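Local coordinates for putative ATP-grasp superfamily protein (Archaeoglobus fulgidus, PDB 3DF7) that is of unknown function but, as a predicted member of the ATP-grasp superfamily, probably binds ATP and a metal ion, at residues L226-V232 with E244-T250; L174-V180 with A216-E221; S109-E113 with K139-A143; L183-E187 with V199-I204. One frame throughout, in Å; residues are numbered along the deposited sequence.

Contact 1 (L226-V232 with E244-T250); sequences LNGYVGV and EINARLT
Gly231 and Asn246 form an antiparallel hydrogen-bonded pair at the open end of the hairpin made by strands 228-236 and 240-246, a buried contact at the edge of the eight-stranded antiparallel sheet of the ATP-grasp domain. Gly231 N gives a nearly straight bond to Asn246 O at 2.8 Å (169°), and Asn246 N returns one to Gly231 O at 2.7 Å. The next pair, Val232 with Ile245, is non-hydrogen-bonded. Past Asn246 the chain leaves the strand through an inverse gamma turn centred on Ala247, and residues 248-250 pass along the edge of the Tyr229 ring. With its CG anti to the backbone N (chi1 178°), that ring meets Leu249 crosswise, CG lying 3.6 Å from Leu249 CD2. Arg248 O sits at the ring edge, in plane, 3.3 Å from Tyr229 CD2. The phenol OH and Thr250 OG1 are 2.6 Å apart, and Ser173 OG also bonds to this OH. On the other face, Val230 CG1 packs on Ile245 CG2 at 3.7 Å, while Leu226 CD2 meets Ala247 CB. Helix 206-220 covers Val230 and Val232, helices 102-108 and 111-118 cover Ile245, and strand 168-176 flanks strand 228-236.

Contact 2 (L174-V180 with A216-E221); sequences LAVGEDV and AVRAVE
Val180 and Leu174 point from the sheet toward helix 206-220 and meet Val217 and Val220 there, with the nearest approaches made between methyl groups. The Val180 and Val217 side chains lie antiparallel, each passing beside the other, and Val180 CG1 comes within 3.9 Å of Val217 CG2. The same CG1 lies equally close to Val220 CG2, but this second valine is crossed at a slant, so one methyl of Val180 bridges residues three apart on the helix. CG1 is placed for this by lying anti to the backbone N (chi1 180°).

Leu174 approaches from the neighbouring strand. Its CD1 branch reaches Val220 CG1 at 3.8 Å and also touches the helix backbone, 3.9 Å from Ala216 O, with Ala216 CB close by; its CD2 turns to Val217 CG2 at 4.2 Å. Val220 thus offers CG1 to Leu174 and CG2 to both partners. This is helix-on-sheet packing within the ATP-grasp domain: strands 168-176 and 180-191 form an antiparallel hairpin, and the short axes of strand 174-176 and helix 216-220 run 10.4 Å apart at 33°. Between the two strands, Gly177 N bonds to Asp179 O and closes the turn.

No hydrogen bond joins the two segments. The adjoining strand 228-236 continues the apolar layer, its Val230 and Val232 touching Val220 and its Ile234 touching Ala216. At the solvent-facing border, the extended chain of Glu221 brings OE2 to 4.0 Å from Val180 CG2.

Contact 3 (S109-E113 with K139-A143); sequences SDKWE and KPRTA
Lys111 N donates a nearly straight hydrogen bond (172°) to Arg141 O at 2.8 Å, tying the first turn of helix 111-118 to the chain as it leaves strand 136-140; beside it Thr142 CA makes a CH...O contact with Ser109 O. Asp110 is the N-cap of the helix, and its OD1 accepts from Trp112 N at 2.9 Å and, more weakly, from Glu113 N. The same carboxylate is gripped side-on by Arg141: NE reaches OD1 of Asp110 at 3.1 Å and NH2 reaches its OD2 at 2.8 Å, both on the syn side although the two planes stand 55° apart. One charged group therefore serves as helix cap and salt-bridge partner together. The Trp112 ring stands steeply to the guanidinium (71°), with CD1 over one face of it near the rim. Lys111 runs extended across Lys139 at about a right angle, then bends at its last torsion (chi4 66°), which brings NZ to Pro140 O at 2.9 Å and to Ala143 O at 3.1 Å. A water accepts from Lys111 NZ and Ala143 N and lies 2.9 Å from Ser109 O, bridging the two segments. Ile160 of strand 159-163 packs against Lys111, Lys139 and Arg141, while strand 240-246 sends Glu244 against Lys111 and Ile243 against Lys139.

Contact 4 (L183-E187 with V199-I204); sequences LSVNE and VVPARI
Val199 opens the second segment as the antiparallel hydrogen-bonded partner of Glu187. Glu187 N bonds to Val199 O at 2.9 Å, almost perfectly straight (178°), and Val199 N returns a bond to Glu187 O. The CB atoms of the pair, on one face of the sheet, are 3.8 Å apart. Val200 turns to the opposite face, where its side chain runs parallel to that of Asn186 and sets CG1 3.6 Å from Ser184 OG; that hydroxyl is bonded to Tyr260 OH of helix 256-260, which also packs on Val200.

The cis peptide before Pro201 then swings the chain out of the strand. These residues belong to the hairpin of strands 180-191 and 194-200 in the antiparallel sheet of the ATP-grasp domain, and the end of the strand leads the chain toward helix 206-220. Ala202 turns back across the first strand: its N bonds to Val185 O at 2.8 Å, and its CB rests against Glu187 CB and the Glu187 amide.

Arg203, at the centre of an inverse gamma turn, holds Glu187 side-on through a salt bridge, NE to OE1 at 2.9 Å and NH2 to OE2 at 2.8 Å. The Arg203 backbone N also bonds to Glu187 OE1, so three N-H groups of one residue fix the carboxylate, N and NE reaching OE1 from opposite faces of its plane. A bend in the arginine chain (chi3 -66°) turns the guanidinium edge toward the Glu187 carboxylate. Ile204 finally crosses Val185 at about a right angle, CD1 to CG1, beside Lys209 of helix 206-220.

Contacts 1, 2 and 4 rest on the eight-stranded antiparallel sheet, whereas contact 3 lies off it, where helix 111-118 meets the three-stranded sheet. Contacts 1 and 4 are buried hairpin pairings; contacts 2 and 3 are only partly buried. Strands 228-236 and 168-176 are neighbours, so contacts 1 and 2 touch through backbone hydrogen bonds, while contact 4, nested within contact 2, meets it through Leu183. Helix 206-220 forms one side of contact 2 and packs on contacts 1 and 4. Chemistry differs: contact 2 is apolar, contact 1 combines strand hydrogen bonds with packing round Tyr229, and contacts 3 and 4 each include an arginine-carboxylate salt bridge. Glu244 packs against Lys111, linking contacts 1 and 3.

Contact 1 (L226-V232 with E244-T250)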
loop_
_atom_site.group_PDB
_atom_site.type_symbol
_atom_site.label_atom_id
_atom_site.label_comp_id
_atom_site.label_asym_id
_atom_site.label_seq_id
_atom_site.Cartn_x
_atom_site.Cartn_y
_atom_site.Cartn_z
ATOM N N LEU A 226 -1.294 2.921 -13.848
ATOM C CA LEU A 226 -1.647 3.129 -12.451
ATOM C C LEU A 226 -3.073 3.641 -12.460
ATOM O O LEU A 226 -3.456 4.412 -13.332
ATOM C CB LEU A 226 -0.718 4.148 -11.788
ATOM C CG LEU A 226 0.710 3.639 -11.591
ATOM C CD1 LEU A 226 1.554 4.715 -10.934
ATOM C CD2 LEU A 226 0.681 2.379 -10.721
ATOM N N ASN A 227 -3.860 3.203 -11.490
ATOM C CA ASN A 227 -5.255 3.596 -11.418
ATOM C C ASN A 227 -5.785 3.345 -10.017
ATOM O O ASN A 227 -5.417 2.362 -9.382
ATOM C CB ASN A 227 -6.060 2.789 -12.441
ATOM C CG ASN A 227 -7.555 2.999 -12.308
ATOM O OD1 ASN A 227 -8.287 2.107 -11.863
ATOM N ND2 ASN A 227 -8.019 4.178 -12.693
ATOM N N GLY A 228 -6.643 4.242 -9.541
ATOM C CA GLY A 228 -7.212 4.089 -8.214
ATOM C C GLY A 228 -6.251 4.546 -7.136
ATOM O O GLY A 228 -5.483 5.488 -7.335
ATOM N N TYR A 229 -6.283 3.876 -5.989
ATOM C CA TYR A 229 -5.398 4.236 -4.892
ATOM C C TYR A 229 -3.979 3.740 -5.137
ATOM O O TYR A 229 -3.754 2.559 -5.403
ATOM C CB TYR A 229 -5.908 3.649 -3.570
ATOM C CG TYR A 229 -5.012 3.954 -2.390
ATOM C CD1 TYR A 229 -5.313 4.994 -1.509
ATOM C CD2 TYR A 229 -3.857 3.204 -2.158
ATOM C CE1 TYR A 229 -4.487 5.275 -0.422
ATOM C CE2 TYR A 229 -3.026 3.480 -1.079
ATOM C CZ TYR A 229 -3.349 4.514 -0.216
ATOM O OH TYR A 229 -2.539 4.776 0.865
ATOM N N VAL A 230 -3.024 4.657 -5.026
ATOM C CA VAL A 230 -1.617 4.336 -5.202
ATOM C C VAL A 230 -0.834 5.017 -4.090
ATOM O O VAL A 230 -1.086 6.178 -3.763
ATOM C CB VAL A 230 -1.082 4.833 -6.572
ATOM C CG1 VAL A 230 0.428 4.573 -6.671
ATOM C CG2 VAL A 230 -1.817 4.124 -7.704
ATOM N N GLY A 231 0.096 4.285 -3.490
ATOM C CA GLY A 231 0.905 4.861 -2.433
ATOM C C GLY A 231 2.313 5.109 -2.942
ATOM O O GLY A 231 2.856 4.287 -3.679
ATOM N N VAL A 232 2.904 6.242 -2.575
ATOM C CA VAL A 232 4.269 6.545 -3.002
ATOM C C VAL A 232 5.146 6.792 -1.781
ATOM O O VAL A 232 4.862 7.694 -0.993
ATOM C CB VAL A 232 4.330 7.805 -3.895
ATOM C CG1 VAL A 232 5.773 8.061 -4.342
ATOM C CG2 VAL A 232 3.422 7.631 -5.102
ATOM N N GLU A 244 9.711 4.240 -3.497
ATOM C CA GLU A 244 8.899 3.117 -3.930
ATOM C C GLU A 244 7.488 3.537 -4.307
ATOM O O GLU A 244 6.995 4.570 -3.860
ATOM C CB GLU A 244 8.858 2.092 -2.785
ATOM C CG GLU A 244 7.966 0.888 -2.994
ATOM C CD GLU A 244 8.095 -0.120 -1.863
ATOM O OE1 GLU A 244 9.232 -0.556 -1.583
ATOM O OE2 GLU A 244 7.062 -0.477 -1.255
ATOM N N ILE A 245 6.850 2.734 -5.149
ATOM C CA ILE A 245 5.480 2.996 -5.556
ATOM C C ILE A 245 4.675 1.730 -5.317
ATOM O O ILE A 245 4.948 0.692 -5.918
ATOM C CB ILE A 245 5.366 3.374 -7.050
ATOM C CG1 ILE A 245 6.020 4.736 -7.299
ATOM C CG2 ILE A 245 3.897 3.415 -7.459
ATOM C CD1 ILE A 245 5.941 5.193 -8.750
ATOM N N ASN A 246 3.697 1.815 -4.420
ATOM C CA ASN A 246 2.844 0.674 -4.120
ATOM C C ASN A 246 1.541 0.871 -4.875
ATOM O O ASN A 246 0.727 1.724 -4.514
ATOM C CB ASN A 246 2.577 0.588 -2.617
ATOM C CG ASN A 246 3.841 0.344 -1.818
ATOM O OD1 ASN A 246 4.458 -0.720 -1.919
ATOM N ND2 ASN A 246 4.239 1.329 -1.027
ATOM N N ALA A 247 1.364 0.102 -5.946
ATOM C CA ALA A 247 0.164 0.197 -6.766
ATOM C C ALA A 247 -0.921 -0.670 -6.140
ATOM O O ALA A 247 -1.403 -1.617 -6.752
ATOM C CB ALA A 247 0.465 -0.268 -8.191
ATOM N N ARG A 248 -1.294 -0.321 -4.914
ATOM C CA ARG A 248 -2.295 -1.057 -4.150
ATOM C C ARG A 248 -2.530 -0.283 -2.865
ATOM O O ARG A 248 -1.772 0.627 -2.537
ATOM C CB ARG A 248 -1.752 -2.434 -3.766
ATOM C CG ARG A 248 -0.439 -2.341 -2.978
ATOM C CD ARG A 248 -0.054 -3.659 -2.316
ATOM N NE ARG A 248 1.285 -3.613 -1.721
ATOM C CZ ARG A 248 1.582 -3.079 -0.540
ATOM N NH1 ARG A 248 0.637 -2.527 0.212
ATOM N NH2 ARG A 248 2.833 -3.104 -0.102
ATOM N N LEU A 249 -3.564 -0.659 -2.121
ATOM C CA LEU A 249 -3.828 -0.007 -0.847
ATOM C C LEU A 249 -2.601 -0.190 0.039
ATOM O O LEU A 249 -1.899 -1.196 -0.072
ATOM C CB LEU A 249 -5.022 -0.650 -0.148
ATOM C CG LEU A 249 -6.398 -0.497 -0.791
ATOM C CD1 LEU A 249 -7.464 -1.024 0.170
ATOM C CD2 LEU A 249 -6.655 0.960 -1.108
ATOM N N THR A 250 -2.337 0.787 0.903
ATOM C CA THR A 250 -1.217 0.710 1.833
ATOM C C THR A 250 -1.792 0.907 3.234
ATOM O O THR A 250 -2.866 1.495 3.395
ATOM C CB THR A 250 -0.124 1.772 1.522
ATOM O OG1 THR A 250 -0.694 3.082 1.544
ATOM C CG2 THR A 250 0.499 1.507 0.151
#

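Contact 2 (L174-V180 with A216-E221)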
loop_
_atom_site.group_PDB
_atom_site.type_symbol
_atom_site.label_atom_id
_atom_site.label_comp_id
_atom_site.label_asym_id
_atom_site.label_seq_id
_atom_site.Cartn_x
_atom_site.Cartn_y
_atom_site.Cartn_z
ATOM N N LEU A 174 -2.413 8.633 -3.131
ATOM C CA LEU A 174 -2.983 9.299 -4.290
ATOM C C LEU A 174 -4.131 8.529 -4.932
ATOM O O LEU A 174 -4.203 7.299 -4.849
ATOM C CB LEU A 174 -1.892 9.520 -5.343
ATOM C CG LEU A 174 -0.630 10.302 -4.959
ATOM C CD1 LEU A 174 0.411 10.165 -6.059
ATOM C CD2 LEU A 174 -0.974 11.760 -4.739
ATOM N N ALA A 175 -5.027 9.274 -5.572
ATOM C CA ALA A 175 -6.156 8.696 -6.292
ATOM C C ALA A 175 -5.813 8.989 -7.747
ATOM O O ALA A 175 -5.812 10.149 -8.166
ATOM C CB ALA A 175 -7.456 9.392 -5.904
ATOM N N VAL A 176 -5.504 7.941 -8.505
ATOM C CA VAL A 176 -5.127 8.092 -9.905
ATOM C C VAL A 176 -6.271 7.772 -10.859
ATOM O O VAL A 176 -6.766 6.645 -10.905
ATOM C CB VAL A 176 -3.924 7.182 -10.252
ATOM C CG1 VAL A 176 -3.440 7.458 -11.678
ATOM C CG2 VAL A 176 -2.804 7.416 -9.257
ATOM N N GLY A 177 -6.680 8.776 -11.627
ATOM C CA GLY A 177 -7.759 8.600 -12.582
ATOM C C GLY A 177 -7.553 9.550 -13.743
ATOM O O GLY A 177 -6.465 9.596 -14.313
ATOM N N GLU A 178 -8.587 10.304 -14.100
ATOM C CA GLU A 178 -8.475 11.268 -15.189
ATOM C C GLU A 178 -7.334 12.197 -14.792
ATOM O O GLU A 178 -6.532 12.623 -15.622
ATOM C CB GLU A 178 -9.772 12.070 -15.329
ATOM C CG GLU A 178 -11.037 11.223 -15.319
ATOM C CD GLU A 178 -11.373 10.677 -13.938
ATOM O OE1 GLU A 178 -12.294 9.840 -13.839
ATOM O OE2 GLU A 178 -10.722 11.087 -12.951
ATOM N N ASP A 179 -7.274 12.493 -13.498
ATOM C CA ASP A 179 -6.241 13.344 -12.928
ATOM C C ASP A 179 -5.679 12.622 -11.708
ATOM O O ASP A 179 -6.168 11.559 -11.326
ATOM C CB ASP A 179 -6.829 14.686 -12.481
ATOM C CG ASP A 179 -7.488 15.452 -13.617
ATOM O OD1 ASP A 179 -6.797 15.769 -14.611
ATOM O OD2 ASP A 179 -8.699 15.742 -13.508
ATOM N N VAL A 180 -4.647 13.196 -11.103
ATOM C CA VAL A 180 -4.055 12.608 -9.911
ATOM C C VAL A 180 -4.407 13.517 -8.743
ATOM O O VAL A 180 -4.131 14.712 -8.771
ATOM C CB VAL A 180 -2.525 12.491 -10.042
ATOM C CG1 VAL A 180 -1.934 11.883 -8.774
ATOM C CG2 VAL A 180 -2.179 11.628 -11.248
ATOM N N ALA A 216 5.485 13.222 -5.742
ATOM C CA ALA A 216 4.777 11.943 -5.749
ATOM C C ALA A 216 3.926 11.880 -7.014
ATOM O O ALA A 216 3.869 10.855 -7.691
ATOM C CB ALA A 216 3.884 11.818 -4.520
ATOM N N VAL A 217 3.263 12.987 -7.322
ATOM C CA VAL A 217 2.427 13.067 -8.510
ATOM C C VAL A 217 3.297 12.891 -9.747
ATOM O O VAL A 217 2.944 12.148 -10.658
ATOM C CB VAL A 217 1.695 14.426 -8.598
ATOM C CG1 VAL A 217 1.004 14.566 -9.950
ATOM C CG2 VAL A 217 0.668 14.537 -7.472
ATOM N N ARG A 218 4.440 13.570 -9.762
ATOM C CA ARG A 218 5.357 13.490 -10.893
ATOM C C ARG A 218 5.772 12.037 -11.135
ATOM O O ARG A 218 5.906 11.602 -12.279
ATOM C CB ARG A 218 6.600 14.349 -10.631
ATOM C CG ARG A 218 7.391 14.686 -11.898
ATOM C CD ARG A 218 8.696 15.417 -11.576
ATOM N NE ARG A 218 8.484 16.546 -10.671
ATOM C CZ ARG A 218 7.800 17.646 -10.970
ATOM N NH1 ARG A 218 7.246 17.798 -12.168
ATOM N NH2 ARG A 218 7.665 18.596 -10.060
ATOM N N ALA A 219 5.965 11.292 -10.051
ATOM C CA ALA A 219 6.361 9.890 -10.131
ATOM C C ALA A 219 5.295 9.000 -10.763
ATOM O O ALA A 219 5.588 8.223 -11.674
ATOM C CB ALA A 219 6.708 9.364 -8.734
ATOM N N VAL A 220 4.060 9.103 -10.279
ATOM C CA VAL A 220 2.993 8.263 -10.812
ATOM C C VAL A 220 2.631 8.589 -12.254
ATOM O O VAL A 220 2.200 7.718 -12.998
ATOM C CB VAL A 220 1.712 8.320 -9.934
ATOM C CG1 VAL A 220 2.019 7.771 -8.534
ATOM C CG2 VAL A 220 1.187 9.735 -9.849
ATOM N N GLU A 221 2.819 9.837 -12.664
ATOM C CA GLU A 221 2.492 10.194 -14.037
ATOM C C GLU A 221 3.458 9.527 -15.018
ATOM O O GLU A 221 3.208 9.502 -16.224
ATOM C CB GLU A 221 2.480 11.719 -14.193
ATOM C CG GLU A 221 1.488 12.366 -13.225
ATOM C CD GLU A 221 1.030 13.745 -13.642
ATOM O OE1 GLU A 221 1.885 14.642 -13.784
ATOM O OE2 GLU A 221 -0.193 13.931 -13.822
#

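Contact 3 (S109-E113 with K139-A143)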
loop_
_atom_site.group_PDB
_atom_site.type_symbol
_atom_site.label_atom_id
_atom_site.label_comp_id
_atom_site.label_asym_id
_atom_site.label_seq_id
_atom_site.Cartn_x
_atom_site.Cartn_y
_atom_site.Cartn_z
ATOM N N SER A 109 6.546 -3.440 -9.179
ATOM C CA SER A 109 6.886 -4.603 -8.359
ATOM C C SER A 109 8.373 -4.936 -8.366
ATOM O O SER A 109 8.879 -5.581 -7.444
ATOM C CB SER A 109 6.100 -5.829 -8.826
ATOM O OG SER A 109 4.717 -5.659 -8.582
ATOM N N ASP A 110 9.062 -4.510 -9.420
ATOM C CA ASP A 110 10.491 -4.752 -9.556
ATOM C C ASP A 110 11.197 -3.416 -9.361
ATOM O O ASP A 110 11.158 -2.558 -10.239
ATOM C CB ASP A 110 10.807 -5.300 -10.950
ATOM C CG ASP A 110 12.255 -5.734 -11.087
ATOM O OD1 ASP A 110 13.132 -5.073 -10.494
ATOM O OD2 ASP A 110 12.516 -6.728 -11.795
ATOM N N LYS A 111 11.846 -3.247 -8.216
ATOM C CA LYS A 111 12.530 -1.994 -7.909
ATOM C C LYS A 111 13.574 -1.592 -8.949
ATOM O O LYS A 111 13.814 -0.404 -9.163
ATOM C CB LYS A 111 13.175 -2.072 -6.525
ATOM C CG LYS A 111 12.175 -2.300 -5.397
ATOM C CD LYS A 111 12.824 -2.151 -4.025
ATOM C CE LYS A 111 11.861 -2.548 -2.917
ATOM N NZ LYS A 111 11.518 -3.994 -2.958
ATOM N N TRP A 112 14.201 -2.571 -9.594
ATOM C CA TRP A 112 15.198 -2.237 -10.606
ATOM C C TRP A 112 14.506 -1.653 -11.830
ATOM O O TRP A 112 14.974 -0.677 -12.414
ATOM C CB TRP A 112 16.009 -3.465 -11.021
ATOM C CG TRP A 112 17.043 -3.122 -12.060
ATOM C CD1 TRP A 112 17.114 -3.604 -13.336
ATOM C CD2 TRP A 112 18.121 -2.185 -11.925
ATOM N NE1 TRP A 112 18.167 -3.023 -14.006
ATOM C CE2 TRP A 112 18.800 -2.149 -13.165
ATOM C CE3 TRP A 112 18.578 -1.373 -10.879
ATOM C CZ2 TRP A 112 19.916 -1.330 -13.384
ATOM C CZ3 TRP A 112 19.686 -0.560 -11.098
ATOM C CH2 TRP A 112 20.341 -0.545 -12.344
ATOM N N GLU A 113 13.391 -2.259 -12.221
ATOM C CA GLU A 113 12.641 -1.768 -13.366
ATOM C C GLU A 113 12.043 -0.401 -13.019
ATOM O O GLU A 113 12.017 0.501 -13.851
ATOM C CB GLU A 113 11.532 -2.757 -13.739
ATOM C CG GLU A 113 12.033 -4.009 -14.457
ATOM C CD GLU A 113 12.718 -3.686 -15.778
ATOM O OE1 GLU A 113 12.126 -2.947 -16.589
ATOM O OE2 GLU A 113 13.848 -4.169 -16.008
ATOM N N LYS A 139 18.184 -4.359 -0.818
ATOM C CA LYS A 139 16.793 -4.756 -0.665
ATOM C C LYS A 139 16.389 -5.645 -1.832
ATOM O O LYS A 139 16.910 -5.505 -2.938
ATOM C CB LYS A 139 15.890 -3.521 -0.571
ATOM C CG LYS A 139 15.931 -2.588 -1.762
ATOM C CD LYS A 139 15.665 -1.141 -1.334
ATOM C CE LYS A 139 14.362 -0.990 -0.567
ATOM N NZ LYS A 139 14.172 0.409 -0.076
ATOM N N PRO A 140 15.475 -6.597 -1.591
ATOM C CA PRO A 140 15.026 -7.503 -2.652
ATOM C C PRO A 140 14.412 -6.721 -3.808
ATOM O O PRO A 140 13.716 -5.732 -3.583
ATOM C CB PRO A 140 13.995 -8.381 -1.944
ATOM C CG PRO A 140 14.462 -8.380 -0.514
ATOM C CD PRO A 140 14.825 -6.927 -0.310
ATOM N N ARG A 141 14.675 -7.152 -5.040
ATOM C CA ARG A 141 14.114 -6.468 -6.202
ATOM C C ARG A 141 12.593 -6.451 -6.119
ATOM O O ARG A 141 11.957 -5.488 -6.536
ATOM C CB ARG A 141 14.571 -7.141 -7.505
ATOM C CG ARG A 141 15.982 -6.745 -7.936
ATOM C CD ARG A 141 16.401 -7.381 -9.267
ATOM N NE ARG A 141 15.598 -6.934 -10.407
ATOM C CZ ARG A 141 15.920 -7.163 -11.679
ATOM N NH1 ARG A 141 17.029 -7.831 -11.975
ATOM N NH2 ARG A 141 15.142 -6.728 -12.656
ATOM N N THR A 142 12.010 -7.513 -5.570
ATOM C CA THR A 142 10.558 -7.587 -5.419
ATOM C C THR A 142 10.259 -7.894 -3.955
ATOM O O THR A 142 10.668 -8.929 -3.434
ATOM C CB THR A 142 9.933 -8.702 -6.285
ATOM O OG1 THR A 142 9.930 -9.934 -5.552
ATOM C CG2 THR A 142 10.726 -8.884 -7.574
ATOM N N ALA A 143 9.551 -6.988 -3.294
ATOM C CA ALA A 143 9.210 -7.163 -1.888
ATOM C C ALA A 143 8.459 -5.939 -1.406
ATOM O O ALA A 143 8.819 -4.813 -1.745
ATOM C CB ALA A 143 10.476 -7.362 -1.058
HETATM O O HOH W 1 9.580 -4.589 -4.804
#

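Contact 4 (L183-E187 with V199-I204)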
loop_
_atom_site.group_PDB
_atom_site.type_symbol
_atom_site.label_atom_id
_atom_site.label_comp_id
_atom_site.label_asym_id
_atom_site.label_seq_id
_atom_site.Cartn_x
_atom_site.Cartn_y
_atom_site.Cartn_z
ATOM N N LEU A 183 -4.763 12.290 -1.585
ATOM C CA LEU A 183 -5.750 11.940 -0.580
ATOM C C LEU A 183 -5.196 12.170 0.817
ATOM O O LEU A 183 -5.925 12.569 1.729
ATOM C CB LEU A 183 -6.148 10.472 -0.720
ATOM C CG LEU A 183 -6.717 10.012 -2.062
ATOM C CD1 LEU A 183 -7.172 8.565 -1.928
ATOM C CD2 LEU A 183 -7.885 10.908 -2.480
ATOM N N SER A 184 -3.901 11.919 0.980
ATOM C CA SER A 184 -3.274 12.074 2.282
ATOM C C SER A 184 -1.760 11.982 2.199
ATOM O O SER A 184 -1.217 11.309 1.317
ATOM C CB SER A 184 -3.786 10.974 3.218
ATOM O OG SER A 184 -3.178 11.038 4.497
ATOM N N VAL A 185 -1.084 12.683 3.104
ATOM C CA VAL A 185 0.372 12.623 3.190
ATOM C C VAL A 185 0.617 12.053 4.580
ATOM O O VAL A 185 0.174 12.622 5.587
ATOM C CB VAL A 185 1.037 14.008 3.047
ATOM C CG1 VAL A 185 2.537 13.885 3.301
ATOM C CG2 VAL A 185 0.803 14.547 1.639
ATOM N N ASN A 186 1.302 10.917 4.628
ATOM C CA ASN A 186 1.546 10.224 5.882
ATOM C C ASN A 186 3.004 10.156 6.284
ATOM O O ASN A 186 3.900 10.128 5.447
ATOM C CB ASN A 186 0.990 8.804 5.786
ATOM C CG ASN A 186 -0.139 8.695 4.780
ATOM O OD1 ASN A 186 0.035 8.149 3.680
ATOM N ND2 ASN A 186 -1.301 9.225 5.140
ATOM N N GLU A 187 3.227 10.118 7.589
ATOM C CA GLU A 187 4.569 10.037 8.132
ATOM C C GLU A 187 4.820 8.570 8.464
ATOM O O GLU A 187 3.955 7.903 9.029
ATOM C CB GLU A 187 4.644 10.888 9.393
ATOM C CG GLU A 187 6.008 10.989 10.022
ATOM C CD GLU A 187 5.969 11.802 11.298
ATOM O OE1 GLU A 187 5.023 12.607 11.460
ATOM O OE2 GLU A 187 6.884 11.649 12.126
ATOM N N VAL A 199 1.862 8.085 10.927
ATOM C CA VAL A 199 1.142 9.185 11.552
ATOM C C VAL A 199 0.364 9.840 10.416
ATOM O O VAL A 199 0.948 10.259 9.415
ATOM C CB VAL A 199 2.113 10.196 12.197
ATOM C CG1 VAL A 199 1.335 11.336 12.830
ATOM C CG2 VAL A 199 2.962 9.495 13.251
ATOM N N VAL A 200 -0.957 9.898 10.569
ATOM C CA VAL A 200 -1.847 10.456 9.551
ATOM C C VAL A 200 -2.702 11.593 10.125
ATOM O O VAL A 200 -3.517 11.366 11.016
ATOM C CB VAL A 200 -2.805 9.352 9.019
ATOM C CG1 VAL A 200 -3.676 9.896 7.900
ATOM C CG2 VAL A 200 -2.001 8.143 8.544
ATOM N N PRO A 201 -2.528 12.831 9.620
ATOM C CA PRO A 201 -1.590 13.229 8.565
ATOM C C PRO A 201 -0.179 13.448 9.110
ATOM O O PRO A 201 0.024 13.533 10.321
ATOM C CB PRO A 201 -2.209 14.513 8.026
ATOM C CG PRO A 201 -2.757 15.135 9.272
ATOM C CD PRO A 201 -3.418 13.953 9.971
ATOM N N ALA A 202 0.788 13.549 8.206
ATOM C CA ALA A 202 2.179 13.737 8.591
ATOM C C ALA A 202 2.403 15.025 9.373
ATOM O O ALA A 202 1.738 16.037 9.141
ATOM C CB ALA A 202 3.068 13.726 7.349
ATOM N N ARG A 203 3.349 14.973 10.302
ATOM C CA ARG A 203 3.697 16.134 11.109
ATOM C C ARG A 203 4.823 16.851 10.368
ATOM O O ARG A 203 5.988 16.769 10.752
ATOM C CB ARG A 203 4.149 15.683 12.505
ATOM C CG ARG A 203 3.047 14.956 13.277
ATOM C CD ARG A 203 3.563 14.274 14.541
ATOM N NE ARG A 203 4.475 13.176 14.227
ATOM C CZ ARG A 203 5.022 12.375 15.139
ATOM N NH1 ARG A 203 4.748 12.548 16.427
ATOM N NH2 ARG A 203 5.840 11.402 14.763
ATOM N N ILE A 204 4.458 17.532 9.287
ATOM C CA ILE A 204 5.419 18.259 8.464
ATOM C C ILE A 204 4.885 19.644 8.118
ATOM O O ILE A 204 3.686 19.900 8.219
ATOM C CB ILE A 204 5.703 17.505 7.143
ATOM C CG1 ILE A 204 4.384 17.239 6.412
ATOM C CG2 ILE A 204 6.451 16.200 7.433
ATOM C CD1 ILE A 204 4.532 16.580 5.051
#